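Local coordinates for PCP domain (Thermobifida fusca, PDB 7KW3), which probably serves as a peptidyl carrier domain of a non-ribosomal peptide synthetase, holding the growing intermediate on a phosphopantetheine arm, at residues Ala11-Val16 against His47-Ala52; Asp29-Ala34 against Arg63-Ala68. One frame throughout, in Å; residues are numbered along the deposited sequence.

Contact 1: Ala11-Val16 against His47-Ala52; sequences AALCAV and HRARSA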
loop_
_atom_site.group_PDB
_atom_site.type_symbol
_atom_site.label_atom_id
_atom_site.label_comp_id
_atom_site.label_asym_id
_atom_site.label_seq_id
_atom_site.Cartn_x
_atom_site.Cartn_y
_atom_site.Cartn_z
ATOM N N ALA A 11 -5.590 -5.955 2.680
ATOM C CA ALA A 11 -6.452 -5.113 3.504
ATOM C C ALA A 11 -5.648 -4.069 4.258
ATOM O O ALA A 11 -6.068 -2.910 4.361
ATOM C CB ALA A 11 -7.259 -5.967 4.477
ATOM N N ALA A 12 -4.486 -4.458 4.779
ATOM C CA ALA A 12 -3.650 -3.493 5.471
ATOM C C ALA A 12 -3.171 -2.403 4.516
ATOM O O ALA A 12 -3.217 -1.211 4.852
ATOM C CB ALA A 12 -2.474 -4.204 6.134
ATOM N N LEU A 13 -2.752 -2.786 3.302
ATOM C CA LEU A 13 -2.223 -1.795 2.368
ATOM C C LEU A 13 -3.326 -0.886 1.826
ATOM O O LEU A 13 -3.097 0.315 1.630
ATOM C CB LEU A 13 -1.462 -2.481 1.224
ATOM C CG LEU A 13 -0.092 -3.065 1.594
ATOM C CD1 LEU A 13 0.527 -3.833 0.445
ATOM C CD2 LEU A 13 0.836 -1.975 2.060
ATOM N N CYS A 14 -4.524 -1.430 1.577
ATOM C CA CYS A 14 -5.658 -0.581 1.219
ATOM C C CYS A 14 -5.861 0.515 2.255
ATOM O O CYS A 14 -6.002 1.695 1.916
ATOM C CB CYS A 14 -6.945 -1.405 1.095
ATOM S SG CYS A 14 -7.092 -2.427 -0.371
ATOM N N ALA A 15 -5.896 0.133 3.530
ATOM C CA ALA A 15 -6.132 1.109 4.581
ATOM C C ALA A 15 -5.020 2.146 4.614
ATOM O O ALA A 15 -5.283 3.344 4.772
ATOM C CB ALA A 15 -6.270 0.400 5.931
ATOM N N VAL A 16 -3.770 1.704 4.433
ATOM C CA VAL A 16 -2.638 2.623 4.496
ATOM C C VAL A 16 -2.612 3.540 3.273
ATOM O O VAL A 16 -2.317 4.734 3.396
ATOM C CB VAL A 16 -1.325 1.834 4.665
ATOM C CG1 VAL A 16 -0.120 2.751 4.488
ATOM C CG2 VAL A 16 -1.275 1.191 6.041
ATOM N N HIS A 47 6.579 3.503 5.940
ATOM C CA HIS A 47 6.493 3.556 7.404
ATOM C C HIS A 47 5.163 3.024 7.916
ATOM O O HIS A 47 5.121 2.287 8.907
ATOM C CB HIS A 47 6.641 4.990 7.914
ATOM C CG HIS A 47 7.906 5.668 7.508
ATOM N ND1 HIS A 47 9.103 4.994 7.366
ATOM C CD2 HIS A 47 8.168 6.968 7.231
ATOM C CE1 HIS A 47 10.048 5.852 7.020
ATOM N NE2 HIS A 47 9.508 7.056 6.931
ATOM N N ARG A 48 4.060 3.448 7.305
ATOM C CA ARG A 48 2.763 3.111 7.868
ATOM C C ARG A 48 2.406 1.661 7.584
ATOM O O ARG A 48 1.750 1.015 8.407
ATOM C CB ARG A 48 1.703 4.092 7.354
ATOM C CG ARG A 48 1.695 5.409 8.159
ATOM C CD ARG A 48 1.116 6.627 7.418
ATOM N NE ARG A 48 1.843 7.859 7.774
ATOM C CZ ARG A 48 1.469 9.112 7.483
ATOM N NH1 ARG A 48 0.337 9.364 6.821
ATOM N NH2 ARG A 48 2.241 10.128 7.867
ATOM N N ALA A 49 2.881 1.123 6.458
ATOM C CA ALA A 49 2.731 -0.303 6.196
ATOM C C ALA A 49 3.439 -1.133 7.261
ATOM O O ALA A 49 2.898 -2.137 7.742
ATOM C CB ALA A 49 3.271 -0.641 4.802
ATOM N N ARG A 50 4.648 -0.724 7.649
ATOM C CA ARG A 50 5.335 -1.446 8.707
ATOM C C ARG A 50 4.546 -1.370 10.010
ATOM O O ARG A 50 4.394 -2.382 10.707
ATOM C CB ARG A 50 6.762 -0.909 8.888
ATOM C CG ARG A 50 7.387 -1.285 10.215
ATOM C CD ARG A 50 8.824 -0.814 10.324
ATOM N NE ARG A 50 9.706 -1.796 9.706
ATOM C CZ ARG A 50 10.143 -2.896 10.321
ATOM N NH1 ARG A 50 9.790 -3.152 11.585
ATOM N NH2 ARG A 50 10.948 -3.741 9.678
ATOM N N SER A 51 4.021 -0.186 10.352
ATOM C CA SER A 51 3.169 -0.083 11.536
ATOM C C SER A 51 1.980 -1.031 11.449
ATOM O O SER A 51 1.554 -1.573 12.469
ATOM C CB SER A 51 2.669 1.350 11.735
ATOM O OG SER A 51 3.734 2.250 11.966
ATOM N N ALA A 52 1.454 -1.264 10.249
ATOM C CA ALA A 52 0.338 -2.181 10.066
ATOM C C ALA A 52 0.770 -3.636 9.921
ATOM O O ALA A 52 -0.072 -4.486 9.631
ATOM C CB ALA A 52 -0.495 -1.768 8.854
#
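Val16 straddles the backbone of the opposing helix at Arg48, its CG1 lying 3.7 Å from Arg48 CB. The same methyl also reaches Ala49 N at 3.9 Å. CG2 leans instead over the carbonyl of Arg48 and toward the end of the helix, where it lies 4.2 Å from Ala52 CB. This two-pronged grip depends on the first torsion of Val16: with CG1 anti to the backbone N (chi1 170°), one methyl goes to the upstream residue and the other toward the downstream turn. One helical turn earlier, Ala12 CB meets Ala52 CB at 4.2 Å, so the small residue just after the helix is touched by two residues of the partner. Leu13 enters along another flank, sending CD2 to within 3.9 Å of Ala49 CB.

The two segments belong to helices 8-21 and 39-51 of the helical bundle that defines phosphopantetheine-binding carrier domains. Their axes come no closer than 9.6 Å, with N-to-C directions 137° apart. No hydrogen bond links them, and the union rests on methyl groups and small side chains, three of the contacting residues being alanines. Leu13 also faces inward to Val67, Leu70 and Ala71 on helix 67-73, while Ala49 is backed by Ile56, so the buried side of the interface merges with the core. On the outer margin, of the Arg48 side chain it is the base, CB, that meets Val16; the chain then bends at chi3 and carries the guanidinium away, toward a long, weak ion pair with Glu19 of helix 8-21.

Contact 2: Asp29-Ala34 against Arg63-Ala68; sequences DADFFA and RHPVVA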
loop_
_atom_site.group_PDB
_atom_site.type_symbol
_atom_site.label_atom_id
_atom_site.label_comp_id
_atom_site.label_asym_id
_atom_site.label_seq_id
_atom_site.Cartn_x
_atom_site.Cartn_y
_atom_site.Cartn_z
ATOM N N ASP A 29 -7.276 -3.000 -6.201
ATOM C CA ASP A 29 -6.671 -2.799 -7.507
ATOM C C ASP A 29 -6.152 -1.375 -7.703
ATOM O O ASP A 29 -5.782 -1.009 -8.822
ATOM C CB ASP A 29 -7.680 -3.152 -8.600
ATOM C CG ASP A 29 -8.983 -2.363 -8.472
ATOM O OD1 ASP A 29 -9.143 -1.567 -7.513
ATOM O OD2 ASP A 29 -9.854 -2.547 -9.341
ATOM N N ALA A 30 -6.107 -0.567 -6.649
ATOM C CA ALA A 30 -5.697 0.822 -6.781
ATOM C C ALA A 30 -4.205 0.948 -7.067
ATOM O O ALA A 30 -3.379 0.218 -6.504
ATOM C CB ALA A 30 -6.039 1.593 -5.514
ATOM N N ASP A 31 -3.876 1.891 -7.949
ATOM C CA ASP A 31 -2.505 2.215 -8.318
ATOM C C ASP A 31 -2.075 3.426 -7.503
ATOM O O ASP A 31 -2.688 4.496 -7.611
ATOM C CB ASP A 31 -2.404 2.512 -9.817
ATOM C CG ASP A 31 -0.968 2.761 -10.280
ATOM O OD1 ASP A 31 -0.305 3.681 -9.752
ATOM O OD2 ASP A 31 -0.507 2.029 -11.187
ATOM N N PHE A 32 -1.007 3.262 -6.715
ATOM C CA PHE A 32 -0.601 4.311 -5.779
ATOM C C PHE A 32 -0.284 5.621 -6.501
ATOM O O PHE A 32 -0.695 6.700 -6.053
ATOM C CB PHE A 32 0.597 3.832 -4.959
ATOM C CG PHE A 32 0.969 4.742 -3.824
ATOM C CD1 PHE A 32 0.150 4.860 -2.709
ATOM C CD2 PHE A 32 2.158 5.462 -3.855
ATOM C CE1 PHE A 32 0.500 5.691 -1.649
ATOM C CE2 PHE A 32 2.518 6.291 -2.792
ATOM C CZ PHE A 32 1.684 6.407 -1.689
ATOM N N PHE A 33 0.407 5.550 -7.639
ATOM C CA PHE A 33 0.766 6.782 -8.336
ATOM C C PHE A 33 -0.375 7.323 -9.185
ATOM O O PHE A 33 -0.470 8.541 -9.376
ATOM C CB PHE A 33 2.037 6.553 -9.160
ATOM C CG PHE A 33 3.206 6.194 -8.304
ATOM C CD1 PHE A 33 3.904 7.185 -7.609
ATOM C CD2 PHE A 33 3.542 4.864 -8.102
ATOM C CE1 PHE A 33 4.955 6.854 -6.770
ATOM C CE2 PHE A 33 4.595 4.521 -7.264
ATOM C CZ PHE A 33 5.303 5.522 -6.595
ATOM N N ALA A 34 -1.269 6.464 -9.669
ATOM C CA ALA A 34 -2.453 6.980 -10.346
ATOM C C ALA A 34 -3.335 7.781 -9.396
ATOM O O ALA A 34 -4.074 8.666 -9.839
ATOM C CB ALA A 34 -3.245 5.832 -10.973
ATOM N N ARG A 63 7.971 -0.261 -8.177
ATOM C CA ARG A 63 7.894 -1.380 -9.108
ATOM C C ARG A 63 6.514 -2.053 -9.099
ATOM O O ARG A 63 6.088 -2.582 -10.127
ATOM C CB ARG A 63 9.020 -2.373 -8.781
ATOM C CG ARG A 63 8.860 -3.752 -9.367
ATOM C CD ARG A 63 9.659 -3.979 -10.641
ATOM N NE ARG A 63 9.142 -5.160 -11.335
ATOM C CZ ARG A 63 9.709 -5.731 -12.392
ATOM N NH1 ARG A 63 10.836 -5.240 -12.897
ATOM N NH2 ARG A 63 9.144 -6.801 -12.939
ATOM N N HIS A 64 5.784 -2.018 -7.982
ATOM C CA HIS A 64 4.481 -2.684 -7.869
ATOM C C HIS A 64 3.469 -1.739 -7.240
ATOM O O HIS A 64 3.065 -1.928 -6.090
ATOM C CB HIS A 64 4.581 -3.962 -7.037
ATOM C CG HIS A 64 5.656 -4.891 -7.495
ATOM N ND1 HIS A 64 5.603 -5.552 -8.703
ATOM C CD2 HIS A 64 6.815 -5.271 -6.906
ATOM C CE1 HIS A 64 6.682 -6.300 -8.840
ATOM N NE2 HIS A 64 7.430 -6.154 -7.761
ATOM N N PRO A 65 3.047 -0.702 -7.963
ATOM C CA PRO A 65 2.201 0.326 -7.329
ATOM C C PRO A 65 0.763 -0.115 -7.068
ATOM O O PRO A 65 0.059 0.569 -6.313
ATOM C CB PRO A 65 2.264 1.498 -8.318
ATOM C CG PRO A 65 2.615 0.867 -9.639
ATOM C CD PRO A 65 3.461 -0.339 -9.330
ATOM N N VAL A 66 0.308 -1.224 -7.639
ATOM C CA VAL A 66 -1.039 -1.717 -7.371
ATOM C C VAL A 66 -1.039 -2.480 -6.048
ATOM O O VAL A 66 -0.167 -3.325 -5.813
ATOM C CB VAL A 66 -1.533 -2.599 -8.525
ATOM C CG1 VAL A 66 -2.902 -3.170 -8.203
ATOM C CG2 VAL A 66 -1.584 -1.788 -9.821
ATOM N N VAL A 67 -2.036 -2.186 -5.197
ATOM C CA VAL A 67 -2.135 -2.771 -3.853
ATOM C C VAL A 67 -1.901 -4.282 -3.895
ATOM O O VAL A 67 -1.039 -4.814 -3.188
ATOM C CB VAL A 67 -3.504 -2.445 -3.217
ATOM C CG1 VAL A 67 -3.708 -3.228 -1.922
ATOM C CG2 VAL A 67 -3.660 -0.944 -2.948
ATOM N N ALA A 68 -2.667 -4.990 -4.729
ATOM C CA ALA A 68 -2.577 -6.448 -4.740
ATOM C C ALA A 68 -1.175 -6.913 -5.114
ATOM O O ALA A 68 -0.675 -7.904 -4.567
ATOM C CB ALA A 68 -3.618 -7.042 -5.701
#
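Pro65 CB abuts the edge of the Phe33 ring, 3.6 Å from CD2 and near the ring plane, while Phe32 CD2 sits over the centre of one face of that ring. Beside this aromatic edge the proline ring runs alongside the Asp31 carboxylate, Pro65 CG lying 3.7 Å from Asp31 OD2. Farther along, Val66 CG1 rests against the backbone of Asp29, and Val67 CG2 approaches Ala30.

The backbones meet in a single antiparallel bridge, in which Asp31 and Val66 form a non-hydrogen-bonded pair with CA atoms 4.3 Å apart. Two bonds flank it. Val67 N, in the first turn of helix 67-73, donates to Ala30 O at 3.0 Å, and Val66 CA, at the N-cap, adds a CA-H...O contact of 3.2 Å to the same oxygen. Phe32 N donates to Pro65 O at 2.9 Å from 46° above the carbonyl plane; Tyr17 OH also hydrogen-bonds this oxygen.

At the polar edge Asp31 turns CG anti to its N (chi1 -176°), and OD1 receives Ala34 N at 2.9 Å, an Asx motif, with a weak second bond from Phe33 N. Replacing Asp31 with alanine would probably leave both amides without this acceptor, free the turn to shift, and uncover part of the Pro65 ring.

Residues 29-34 of the linker between helices 8-21 and 39-51 are thus fastened to the start of helix 67-73, with Phe32 sunk among Leu21, Leu41, Leu45 and Val61 from helices 8-21, 39-51 and 58-63, and Val67 packed on helix 8-21.

How the contacts relate
From the N terminus, helix 8-21 comes first, and contact 1 is completed only when the chain returns at the end of helix 39-51, closing a loop of 30 residues. Within that loop lies 29-34, in the linker joining these two helices; it finds its partner at 63-68, beyond the end of contact 1. The two closures therefore cross, and the segments alternate along the chain. Contact 1 ties the first and second long helices to each other, whereas contact 2 ties their linker to the start of helix 67-73. Their centres are 13 Å apart, on opposite sides of the chain's centre, yet Leu13 and Cys14 both pack on Val67, joining them through the core.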